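Local coordinates for protein quinoline 2-oxidoreductase medium subunit (Pseudomonas putida, PDB 1T3Q) that carries FAD as the medium subunit of the molybdenum hydroxylase quinoline 2-oxidoreductase and probably passes electrons through this cofactor, at residues A98-H102 / R186-Y190; I92-L97 / E123-M128. All blocks are in the same frame, centred on the assembly; numbering follows the deposited sequence.

Along the chain the segments alternate: 92-97, 98-102, 123-128, then 186-190, so the two contacts cross, and their centres lie 12 Å apart. Interaction 2 packs helix 92-97 against helix 123-130 in the buried interior of the FAD-binding part. Interaction 1 takes the loop that directly follows helix 92-97 and sets it against the loop between strands 177-183 and 193-202 of the C-terminal antiparallel sheet. The two meet where Val100 CG2 lies 3.4 Å from Glu123 OE2, beside the flavin, which both touch. Together they bring the helical core, the pocket loop and the loop of the C-terminal domain to the flavin's pyrimidine and central rings, consistent with a shared role in holding it.

Interaction 1 (A98-H102 / R186-Y190); sequences AHVAH and RKGDY. With FAD (flavin-adenine dinucleotide), chain R.
Lys187 lies across the ring of His99 at about a right angle, its extended chain passing over one face. Lys187 CE stands 4.2 Å from the centroid of the His99 ring and 29° off its normal, an off-centre CH-pi contact. With CG anti to the backbone N (chi1 -178°) and every later torsion extended, the chain also brings CE of Lys187 to 3.8 Å from Ala98 O. At the edge of the same ring, in its plane, a water is bound 2.7 Å from His99 ND1; it accepts a weak bond from the Gly188 N-H, bridging the loops where they form no direct hydrogen bond.

Gly188 occupies the third place of a type II turn from Arg186 to Asp189, and its positive phi (112°) favours glycine. Its CA rests 3.6 Å from both His99 O and Ala101 O, while the His102 ring approaches obliquely; a side chain here would run into His102. Arg186 closes side-on over Asp189 OD2 with NE and NH1, and its NH2 forms a salt bridge with Asp718 of the large subunit.

The loops continue to the FAD, touching opposite faces of the flavin. Ala101 CB packs 3.4 Å from FAD N5 and its N-H gives a weak bond to FAD O4; on the other face the Tyr190 ring lies over C4X, with Tyr190 OH 3.4 Å from FAD C10. An alanine in place of Tyr190 would leave that flavin face without its aromatic cover and is likely to let the isoalloxazine shift. Across the loops themselves, contact rests on CH-pi packing, carbonyls against a glycine CA and one water. With Lys187 NZ 4.6 Å from His99 ND1, the ammonium would probably disfavour a protonated His99.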
loop_
_atom_site.group_PDB
_atom_site.type_symbol
_atom_site.label_atom_id
_atom_site.label_comp_id
_atom_site.label_asym_id
_atom_site.label_seq_id
_atom_site.Cartn_x
_atom_site.Cartn_y
_atom_site.Cartn_z
ATOM N N ALA C 98 -0.633 29.525 -38.802
ATOM C CA ALA C 98 -0.153 29.987 -37.507
ATOM C C ALA C 98 -1.332 30.173 -36.549
ATOM O O ALA C 98 -1.173 30.122 -35.328
ATOM C CB ALA C 98 0.602 31.304 -37.664
ATOM N N HIS C 99 -2.515 30.381 -37.118
ATOM C CA HIS C 99 -3.738 30.585 -36.345
ATOM C C HIS C 99 -4.441 29.276 -35.996
ATOM O O HIS C 99 -5.325 29.250 -35.139
ATOM C CB HIS C 99 -4.708 31.476 -37.132
ATOM C CG HIS C 99 -4.230 32.884 -37.311
ATOM N ND1 HIS C 99 -4.359 33.843 -36.329
ATOM C CD2 HIS C 99 -3.602 33.488 -38.348
ATOM C CE1 HIS C 99 -3.830 34.978 -36.752
ATOM N NE2 HIS C 99 -3.363 34.788 -37.973
ATOM N N VAL C 100 -4.052 28.191 -36.655
ATOM C CA VAL C 100 -4.685 26.901 -36.407
ATOM C C VAL C 100 -4.189 26.178 -35.155
ATOM O O VAL C 100 -3.032 25.754 -35.079
ATOM C CB VAL C 100 -4.520 25.967 -37.632
ATOM C CG1 VAL C 100 -5.076 24.585 -37.323
ATOM C CG2 VAL C 100 -5.242 26.568 -38.833
ATOM N N ALA C 101 -5.086 26.044 -34.180
ATOM C CA ALA C 101 -4.802 25.363 -32.920
ATOM C C ALA C 101 -3.443 25.727 -32.325
ATOM O O ALA C 101 -3.030 26.891 -32.323
ATOM C CB ALA C 101 -4.889 23.853 -33.127
ATOM N N HIS C 102 -2.762 24.716 -31.803
ATOM C CA HIS C 102 -1.452 24.914 -31.215
ATOM C C HIS C 102 -0.482 23.895 -31.778
ATOM O O HIS C 102 -0.867 23.003 -32.536
ATOM C CB HIS C 102 -1.521 24.794 -29.689
ATOM C CG HIS C 102 -2.418 25.805 -29.048
ATOM N ND1 HIS C 102 -3.791 25.695 -29.060
ATOM C CD2 HIS C 102 -2.139 26.973 -28.422
ATOM C CE1 HIS C 102 -4.320 26.753 -28.470
ATOM N NE2 HIS C 102 -3.340 27.544 -28.075
ATOM N N ARG C 186 -8.467 33.942 -27.835
ATOM C CA ARG C 186 -7.015 33.901 -27.648
ATOM C C ARG C 186 -6.468 33.314 -28.949
ATOM O O ARG C 186 -7.089 32.420 -29.522
ATOM C CB ARG C 186 -6.613 32.982 -26.484
ATOM C CG ARG C 186 -6.763 33.570 -25.079
ATOM C CD ARG C 186 -8.215 33.637 -24.657
ATOM N NE ARG C 186 -8.855 32.331 -24.775
ATOM C CZ ARG C 186 -8.672 31.321 -23.930
ATOM N NH1 ARG C 186 -9.297 30.169 -24.134
ATOM N NH2 ARG C 186 -7.883 31.468 -22.874
ATOM N N LYS C 187 -5.324 33.804 -29.421
ATOM C CA LYS C 187 -4.770 33.268 -30.659
ATOM C C LYS C 187 -4.668 31.752 -30.547
ATOM O O LYS C 187 -4.092 31.227 -29.592
ATOM C CB LYS C 187 -3.388 33.856 -30.962
ATOM C CG LYS C 187 -2.823 33.345 -32.287
ATOM C CD LYS C 187 -1.626 34.142 -32.763
ATOM C CE LYS C 187 -1.216 33.706 -34.164
ATOM N NZ LYS C 187 -0.138 34.562 -34.728
ATOM N N GLY C 188 -5.236 31.060 -31.531
ATOM C CA GLY C 188 -5.231 29.608 -31.527
ATOM C C GLY C 188 -6.653 29.116 -31.326
ATOM O O GLY C 188 -7.000 27.996 -31.707
ATOM N N ASP C 189 -7.470 29.969 -30.712
ATOM C CA ASP C 189 -8.876 29.674 -30.447
ATOM C C ASP C 189 -9.687 29.671 -31.744
ATOM O O ASP C 189 -9.335 30.360 -32.701
ATOM C CB ASP C 189 -9.462 30.741 -29.515
ATOM C CG ASP C 189 -9.138 30.497 -28.056
ATOM O OD1 ASP C 189 -8.035 29.999 -27.758
ATOM O OD2 ASP C 189 -9.990 30.820 -27.202
ATOM N N TYR C 190 -10.771 28.898 -31.774
ATOM C CA TYR C 190 -11.630 28.873 -32.953
ATOM C C TYR C 190 -12.106 30.301 -33.165
ATOM O O TYR C 190 -12.638 30.932 -32.248
ATOM C CB TYR C 190 -12.823 27.950 -32.734
ATOM C CG TYR C 190 -12.610 26.560 -33.280
ATOM C CD1 TYR C 190 -12.611 26.325 -34.654
ATOM C CD2 TYR C 190 -12.384 25.479 -32.425
ATOM C CE1 TYR C 190 -12.392 25.050 -35.165
ATOM C CE2 TYR C 190 -12.163 24.199 -32.930
ATOM C CZ TYR C 190 -12.168 23.993 -34.295
ATOM O OH TYR C 190 -11.948 22.730 -34.792
HETATM P PA FAD R . -9.011 13.288 -38.513
HETATM O O1A FAD R . -9.503 13.809 -37.210
HETATM O O2A FAD R . -8.466 12.065 -38.563
HETATM O O5B FAD R . -10.357 13.176 -39.206
HETATM C C5B FAD R . -11.104 14.282 -39.810
HETATM C C4B FAD R . -12.381 13.701 -40.552
HETATM O O4B FAD R . -12.014 13.615 -41.986
HETATM C C3B FAD R . -12.922 12.274 -40.194
HETATM O O3B FAD R . -14.306 12.188 -40.356
HETATM C C2B FAD R . -12.109 11.368 -41.169
HETATM O O2B FAD R . -12.779 10.169 -41.470
HETATM C C1B FAD R . -12.067 12.210 -42.410
HETATM N N9A FAD R . -10.854 12.071 -43.215
HETATM C C8A FAD R . -9.556 12.330 -42.824
HETATM N N7A FAD R . -8.694 12.325 -43.839
HETATM C C5A FAD R . -9.458 12.031 -44.944
HETATM C C6A FAD R . -9.121 11.898 -46.397
HETATM N N6A FAD R . -7.911 12.012 -46.888
HETATM N N1A FAD R . -10.198 11.603 -47.223
HETATM C C2A FAD R . -11.485 11.467 -46.748
HETATM N N3A FAD R . -11.883 11.563 -45.447
HETATM C C4A FAD R . -10.827 11.791 -44.570
HETATM N N1 FAD R . -8.763 23.268 -36.782
HETATM C C2 FAD R . -8.776 24.484 -37.335
HETATM O O2 FAD R . -9.147 24.669 -38.467
HETATM N N3 FAD R . -8.538 25.664 -36.552
HETATM C C4 FAD R . -8.370 25.608 -35.170
HETATM O O4 FAD R . -8.211 26.639 -34.554
HETATM C C4X FAD R . -8.433 24.287 -34.538
HETATM N N5 FAD R . -8.279 24.156 -33.179
HETATM C C5X FAD R . -8.241 22.882 -32.644
HETATM C C6 FAD R . -8.085 22.765 -31.224
HETATM C C7 FAD R . -8.031 21.520 -30.598
HETATM C C7M FAD R . -7.899 21.454 -29.092
HETATM C C8 FAD R . -8.111 20.281 -31.409
HETATM C C8M FAD R . -8.055 18.901 -30.798
HETATM C C9 FAD R . -8.243 20.380 -32.820
HETATM C C9A FAD R . -8.324 21.666 -33.445
HETATM N N10 FAD R . -8.486 21.862 -34.888
HETATM C C10 FAD R . -8.579 23.108 -35.428
HETATM C "C1'" FAD R . -8.737 20.663 -35.732
HETATM C "C2'" FAD R . -7.485 20.208 -36.537
HETATM O "O2'" FAD R . -7.252 21.123 -37.612
HETATM C "C3'" FAD R . -7.802 18.797 -37.040
HETATM O "O3'" FAD R . -6.538 18.135 -37.187
HETATM C "C4'" FAD R . -8.552 18.777 -38.399
HETATM O "O4'" FAD R . -9.800 19.471 -38.313
HETATM C "C5'" FAD R . -8.808 17.334 -38.730
HETATM O "O5'" FAD R . -7.565 16.734 -39.442
HETATM P P FAD R . -7.062 15.382 -39.011
HETATM O O1P FAD R . -5.887 15.077 -39.946
HETATM O O2P FAD R . -6.822 15.290 -37.646
HETATM O O3P FAD R . -8.121 14.404 -39.312
HETATM O O HOH W 1 -5.630 33.298 -33.965
#

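Interaction 2 (I92-L97 / E123-M128); sequences ILPKVL and EMPFLM. With FAD (flavin-adenine dinucleotide), chain R.
Val96 and Leu127 meet tip to tip, with Val96 CG2 3.7 Å from Leu127 CD2, where helix 92-97 runs nearly antiparallel to helix 123-128 (153° between their directions, axes 10.8 Å apart). Leu127 CD2 is the bump here: it enters the groove between Leu93 and Val96, 4.1 Å from Leu93 CA. The other methyl of Val96, CG1, anti to the backbone N (chi1 173°), reaches the hollow formed by Glu123 CB, at 3.7 Å, and the thioether end of Met124.

Met124 supplies the second bump. Its chain bends at chi2 and chi3, turning CE back into the hollow bordered by Leu93, Val96 and Leu97; Met124 CE stands 3.8 Å from Leu97 CD2, and Met124 SD 3.9 Å from Leu93 CD2. Both leucines cross the methionine at about a right angle. Phe180 of strand 177-183 packs on Ile92 and Val96 and on Phe126, touching both helices.

Glu123 packs against Val96 with its aliphatic part alone. Bent at chi2, it carries its carboxylate away from helix 92-97 toward the flavin, where FAD N3 donates to Glu123 OE2 at 2.8 Å (155°) and the Glu123 N-H makes a weak bond to FAD O2. Apolar shape fit, with no hydrogen bond between the helices, probably helps to hold Glu123 beside the flavin; its OE1 lies close to the carboxylate of Glu182, which would probably raise the pKa of one acid.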
loop_
_atom_site.group_PDB
_atom_site.type_symbol
_atom_site.label_atom_id
_atom_site.label_comp_id
_atom_site.label_asym_id
_atom_site.label_seq_id
_atom_site.Cartn_x
_atom_site.Cartn_y
_atom_site.Cartn_z
ATOM N N ILE C 92 0.962 32.468 -48.218
ATOM C CA ILE C 92 -0.190 32.784 -47.384
ATOM C C ILE C 92 -0.611 31.563 -46.567
ATOM O O ILE C 92 -1.163 31.699 -45.478
ATOM C CB ILE C 92 -1.396 33.271 -48.231
ATOM C CG1 ILE C 92 -2.543 33.692 -47.308
ATOM C CG2 ILE C 92 -1.857 32.165 -49.182
ATOM C CD1 ILE C 92 -2.214 34.876 -46.401
ATOM N N LEU C 93 -0.338 30.370 -47.087
ATOM C CA LEU C 93 -0.711 29.137 -46.395
ATOM C C LEU C 93 -0.073 29.042 -45.007
ATOM O O LEU C 93 -0.768 28.866 -44.010
ATOM C CB LEU C 93 -0.322 27.912 -47.232
ATOM C CG LEU C 93 -1.327 26.756 -47.287
ATOM C CD1 LEU C 93 -0.666 25.553 -47.937
ATOM C CD2 LEU C 93 -1.815 26.397 -45.902
ATOM N N PRO C 94 1.262 29.153 -44.921
ATOM C CA PRO C 94 1.854 29.064 -43.584
ATOM C C PRO C 94 1.439 30.202 -42.647
ATOM O O PRO C 94 1.403 30.024 -41.431
ATOM C CB PRO C 94 3.362 29.024 -43.865
ATOM C CG PRO C 94 3.499 29.679 -45.198
ATOM C CD PRO C 94 2.306 29.164 -45.961
ATOM N N LYS C 95 1.113 31.367 -43.198
ATOM C CA LYS C 95 0.704 32.477 -42.345
ATOM C C LYS C 95 -0.677 32.218 -41.745
ATOM O O LYS C 95 -0.981 32.654 -40.629
ATOM C CB LYS C 95 0.722 33.795 -43.127
ATOM C CG LYS C 95 2.126 34.192 -43.568
ATOM C CD LYS C 95 2.246 35.672 -43.887
ATOM C CE LYS C 95 1.406 36.067 -45.080
ATOM N NZ LYS C 95 1.657 37.491 -45.441
ATOM N N VAL C 96 -1.511 31.493 -42.484
ATOM C CA VAL C 96 -2.851 31.161 -42.014
ATOM C C VAL C 96 -2.765 30.046 -40.972
ATOM O O VAL C 96 -3.472 30.065 -39.962
ATOM C CB VAL C 96 -3.754 30.687 -43.181
ATOM C CG1 VAL C 96 -5.088 30.181 -42.637
ATOM C CG2 VAL C 96 -3.991 31.837 -44.161
ATOM N N LEU C 97 -1.882 29.083 -41.220
ATOM C CA LEU C 97 -1.701 27.947 -40.323
ATOM C C LEU C 97 -1.209 28.334 -38.932
ATOM O O LEU C 97 -1.350 27.560 -37.986
ATOM C CB LEU C 97 -0.747 26.936 -40.959
ATOM C CG LEU C 97 -1.350 26.171 -42.143
ATOM C CD1 LEU C 97 -0.256 25.480 -42.937
ATOM C CD2 LEU C 97 -2.364 25.163 -41.627
ATOM N N GLU C 123 -9.901 27.057 -40.664
ATOM C CA GLU C 123 -9.158 27.882 -41.611
ATOM C C GLU C 123 -8.957 27.272 -42.999
ATOM O O GLU C 123 -9.151 27.951 -44.005
ATOM C CB GLU C 123 -7.779 28.256 -41.041
ATOM C CG GLU C 123 -7.794 29.372 -40.007
ATOM C CD GLU C 123 -8.293 28.913 -38.649
ATOM O OE1 GLU C 123 -8.520 29.773 -37.766
ATOM O OE2 GLU C 123 -8.453 27.690 -38.459
ATOM N N MET C 124 -8.569 26.001 -43.060
ATOM C CA MET C 124 -8.311 25.367 -44.354
ATOM C C MET C 124 -9.485 25.320 -45.338
ATOM O O MET C 124 -9.311 25.629 -46.517
ATOM C CB MET C 124 -7.721 23.968 -44.155
ATOM C CG MET C 124 -6.311 23.977 -43.562
ATOM S SD MET C 124 -5.105 24.979 -44.489
ATOM C CE MET C 124 -5.225 26.553 -43.648
ATOM N N PRO C 125 -10.687 24.929 -44.882
ATOM C CA PRO C 125 -11.794 24.900 -45.847
ATOM C C PRO C 125 -12.028 26.293 -46.423
ATOM O O PRO C 125 -12.291 26.449 -47.615
ATOM C CB PRO C 125 -12.977 24.418 -45.009
ATOM C CG PRO C 125 -12.318 23.519 -43.996
ATOM C CD PRO C 125 -11.087 24.323 -43.601
ATOM N N PHE C 126 -11.930 27.303 -45.562
ATOM C CA PHE C 126 -12.120 28.686 -45.975
ATOM C C PHE C 126 -11.027 29.140 -46.935
ATOM O O PHE C 126 -11.310 29.750 -47.966
ATOM C CB PHE C 126 -12.118 29.616 -44.754
ATOM C CG PHE C 126 -11.874 31.063 -45.099
ATOM C CD1 PHE C 126 -12.867 31.830 -45.704
ATOM C CD2 PHE C 126 -10.633 31.647 -44.857
ATOM C CE1 PHE C 126 -12.626 33.159 -46.066
ATOM C CE2 PHE C 126 -10.381 32.973 -45.216
ATOM C CZ PHE C 126 -11.380 33.731 -45.822
ATOM N N LEU C 127 -9.779 28.850 -46.587
ATOM C CA LEU C 127 -8.648 29.267 -47.412
ATOM C C LEU C 127 -8.590 28.591 -48.779
ATOM O O LEU C 127 -8.409 29.256 -49.802
ATOM C CB LEU C 127 -7.333 29.020 -46.672
ATOM C CG LEU C 127 -6.086 29.565 -47.375
ATOM C CD1 LEU C 127 -6.168 31.088 -47.462
ATOM C CD2 LEU C 127 -4.841 29.143 -46.609
ATOM N N MET C 128 -8.731 27.271 -48.802
ATOM C CA MET C 128 -8.681 26.551 -50.070
ATOM C C MET C 128 -9.734 27.064 -51.047
ATOM O O MET C 128 -9.453 27.239 -52.232
ATOM C CB MET C 128 -8.859 25.050 -49.836
ATOM C CG MET C 128 -7.732 24.414 -49.037
ATOM S SD MET C 128 -6.090 24.710 -49.752
ATOM C CE MET C 128 -5.489 26.076 -48.721
HETATM P PA FAD R . -9.011 13.288 -38.513
HETATM O O1A FAD R . -9.503 13.809 -37.210
HETATM O O2A FAD R . -8.466 12.065 -38.563
HETATM O O5B FAD R . -10.357 13.176 -39.206
HETATM C C5B FAD R . -11.104 14.282 -39.810
HETATM C C4B FAD R . -12.381 13.701 -40.552
HETATM O O4B FAD R . -12.014 13.615 -41.986
HETATM C C3B FAD R . -12.922 12.274 -40.194
HETATM O O3B FAD R . -14.306 12.188 -40.356
HETATM C C2B FAD R . -12.109 11.368 -41.169
HETATM O O2B FAD R . -12.779 10.169 -41.470
HETATM C C1B FAD R . -12.067 12.210 -42.410
HETATM N N9A FAD R . -10.854 12.071 -43.215
HETATM C C8A FAD R . -9.556 12.330 -42.824
HETATM N N7A FAD R . -8.694 12.325 -43.839
HETATM C C5A FAD R . -9.458 12.031 -44.944
HETATM C C6A FAD R . -9.121 11.898 -46.397
HETATM N N6A FAD R . -7.911 12.012 -46.888
HETATM N N1A FAD R . -10.198 11.603 -47.223
HETATM C C2A FAD R . -11.485 11.467 -46.748
HETATM N N3A FAD R . -11.883 11.563 -45.447
HETATM C C4A FAD R . -10.827 11.791 -44.570
HETATM N N1 FAD R . -8.763 23.268 -36.782
HETATM C C2 FAD R . -8.776 24.484 -37.335
HETATM O O2 FAD R . -9.147 24.669 -38.467
HETATM N N3 FAD R . -8.538 25.664 -36.552
HETATM C C4 FAD R . -8.370 25.608 -35.170
HETATM O O4 FAD R . -8.211 26.639 -34.554
HETATM C C4X FAD R . -8.433 24.287 -34.538
HETATM N N5 FAD R . -8.279 24.156 -33.179
HETATM C C5X FAD R . -8.241 22.882 -32.644
HETATM C C6 FAD R . -8.085 22.765 -31.224
HETATM C C7 FAD R . -8.031 21.520 -30.598
HETATM C C7M FAD R . -7.899 21.454 -29.092
HETATM C C8 FAD R . -8.111 20.281 -31.409
HETATM C C8M FAD R . -8.055 18.901 -30.798
HETATM C C9 FAD R . -8.243 20.380 -32.820
HETATM C C9A FAD R . -8.324 21.666 -33.445
HETATM N N10 FAD R . -8.486 21.862 -34.888
HETATM C C10 FAD R . -8.579 23.108 -35.428
HETATM C "C1'" FAD R . -8.737 20.663 -35.732
HETATM C "C2'" FAD R . -7.485 20.208 -36.537
HETATM O "O2'" FAD R . -7.252 21.123 -37.612
HETATM C "C3'" FAD R . -7.802 18.797 -37.040
HETATM O "O3'" FAD R . -6.538 18.135 -37.187
HETATM C "C4'" FAD R . -8.552 18.777 -38.399
HETATM O "O4'" FAD R . -9.800 19.471 -38.313
HETATM C "C5'" FAD R . -8.808 17.334 -38.730
HETATM O "O5'" FAD R . -7.565 16.734 -39.442
HETATM P P FAD R . -7.062 15.382 -39.011
HETATM O O1P FAD R . -5.887 15.077 -39.946
HETATM O O2P FAD R . -6.822 15.290 -37.646
HETATM O O3P FAD R . -8.121 14.404 -39.312
#